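Hypothetical protein PH1566 (Pyrococcus horikoshii, PDB 2E3U) probably binds RNA through two KH domains and is regarded as a pre-ribosomal RNA processing factor of the Dim2p type. Local coordinates at residues A[39-42]-A[43-46]. Numbering follows the deposited sequence.
Sequences KIPK and DRIA
Pro41 and Arg44 meet in a local turn where the chain leaves strand 35-39 and winds into helix 42-49, with Ile40 and Ile45 packing beside them. The turn is closed by the backbone: Arg44 N donates to Pro41 O over 2.8 Å, nearly straight at 159°. The donor stands above the carbonyl plane, 55° out of it. A second bond, from Ile45 N to Lys42 O, is weak at 3.4 Å and continues the winding one residue further on. Side chains fill in around this frame. Ile40 reaches across to the first turn of the helix: with CG1 lodged between its own backbone N and carbonyl carbon (chi1 71°), CD1 is carried forward to the Arg44-Ile45 peptide, 3.9 Å from Arg44 C. Its CG1 also lies 4.2 Å from CG1 of Ile45, the two buried isoleucines passing each other at a slant. This is the first strand-to-helix connection of a type I KH domain, whose three-stranded antiparallel sheet has strand 35-39 at one border; a backbone hydrogen bond between Ile40 and Gly74, just ahead of the neighbouring strand 75-80, ties the start of the connection to that sheet. Pro41 and the root of Arg44 run alongside each other, pointing the same way, with Pro41 CG 4.0 Å from Arg44 CG. The arginine chain then bends at chi2 and chi3 and leaves the turn, its NE bonding to Ile100 O. Pro41 CB meets Asp43 CB as well, again at 4.0 Å, whereas the Asp43 carboxylate turns away from the preceding residues. On another flank of the turn, Ile45 CD1 rests 3.9 Å from CA of the exposed Lys42.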
loop_
_atom_site.group_PDB
_atom_site.type_symbol
_atom_site.label_atom_id
_atom_site.label_comp_id
_atom_site.label_asym_id
_atom_site.label_seq_id
_atom_site.Cartn_x
_atom_site.Cartn_y
_atom_site.Cartn_z
ATOM N N LYS A 39 -12.452 4.190 -3.271
ATOM C CA LYS A 39 -13.101 2.960 -3.688
ATOM C C LYS A 39 -12.040 1.886 -3.689
ATOM O O LYS A 39 -10.986 2.080 -4.291
ATOM C CB LYS A 39 -13.692 3.147 -5.101
ATOM C CG LYS A 39 -14.767 2.144 -5.517
ATOM C CD LYS A 39 -15.864 2.856 -6.322
ATOM C CE LYS A 39 -16.892 1.876 -6.874
ATOM N NZ LYS A 39 -17.772 2.445 -7.973
ATOM N N ILE A 40 -12.314 0.773 -2.998
ATOM C CA ILE A 40 -11.419 -0.393 -2.939
ATOM C C ILE A 40 -12.132 -1.579 -3.612
ATOM O O ILE A 40 -13.346 -1.543 -3.770
ATOM C CB ILE A 40 -10.951 -0.725 -1.473
ATOM C CG1 ILE A 40 -12.103 -1.314 -0.607
ATOM C CG2 ILE A 40 -10.321 0.518 -0.818
ATOM C CD1 ILE A 40 -11.591 -2.003 0.723
ATOM N N PRO A 41 -11.378 -2.613 -4.046
ATOM C CA PRO A 41 -12.026 -3.773 -4.686
ATOM C C PRO A 41 -12.970 -4.473 -3.744
ATOM O O PRO A 41 -12.688 -4.541 -2.548
ATOM C CB PRO A 41 -10.851 -4.731 -5.012
ATOM C CG PRO A 41 -9.611 -3.943 -4.858
ATOM C CD PRO A 41 -9.907 -2.753 -3.980
ATOM N N LYS A 42 -14.058 -5.022 -4.282
ATOM C CA LYS A 42 -14.994 -5.852 -3.499
ATOM C C LYS A 42 -14.272 -7.015 -2.794
ATOM O O LYS A 42 -14.579 -7.380 -1.645
ATOM C CB LYS A 42 -16.117 -6.372 -4.391
ATOM C CG LYS A 42 -17.337 -5.428 -4.523
ATOM C CD LYS A 42 -17.139 -4.312 -5.564
ATOM C CE LYS A 42 -17.488 -4.745 -7.003
ATOM N NZ LYS A 42 -18.941 -5.066 -7.239
ATOM N N ASP A 43 -13.317 -7.589 -3.515
ATOM C CA ASP A 43 -12.310 -8.499 -2.980
ATOM C C ASP A 43 -11.748 -8.115 -1.576
ATOM O O ASP A 43 -11.474 -8.979 -0.722
ATOM C CB ASP A 43 -11.162 -8.581 -4.013
ATOM C CG ASP A 43 -10.486 -9.935 -4.037
ATOM O OD1 ASP A 43 -9.341 -10.030 -3.522
ATOM O OD2 ASP A 43 -11.093 -10.900 -4.573
ATOM N N ARG A 44 -11.588 -6.826 -1.332
ATOM C CA ARG A 44 -10.858 -6.392 -0.130
ATOM C C ARG A 44 -11.701 -5.918 1.048
ATOM O O ARG A 44 -11.181 -5.738 2.165
ATOM C CB ARG A 44 -9.785 -5.362 -0.499
ATOM C CG ARG A 44 -8.758 -5.924 -1.466
ATOM C CD ARG A 44 -7.991 -7.076 -0.859
ATOM N NE ARG A 44 -7.108 -6.600 0.214
ATOM C CZ ARG A 44 -6.331 -7.392 0.950
ATOM N NH1 ARG A 44 -5.556 -6.873 1.886
ATOM N NH2 ARG A 44 -6.295 -8.707 0.721
ATOM N N ILE A 45 -12.991 -5.729 0.811
ATOM C CA ILE A 45 -13.884 -5.084 1.778
ATOM C C ILE A 45 -13.908 -5.873 3.089
ATOM O O ILE A 45 -13.783 -5.287 4.197
ATOM C CB ILE A 45 -15.304 -4.943 1.184
ATOM C CG1 ILE A 45 -15.342 -3.789 0.175
ATOM C CG2 ILE A 45 -16.402 -4.789 2.305
ATOM C CD1 ILE A 45 -16.672 -3.749 -0.656
ATOM N N ALA A 46 -14.060 -7.197 2.943
ATOM C CA ALA A 46 -14.081 -8.117 4.064
ATOM C C ALA A 46 -12.817 -7.996 4.940
ATOM O O ALA A 46 -12.913 -8.069 6.163
ATOM C CB ALA A 46 -14.328 -9.599 3.580
#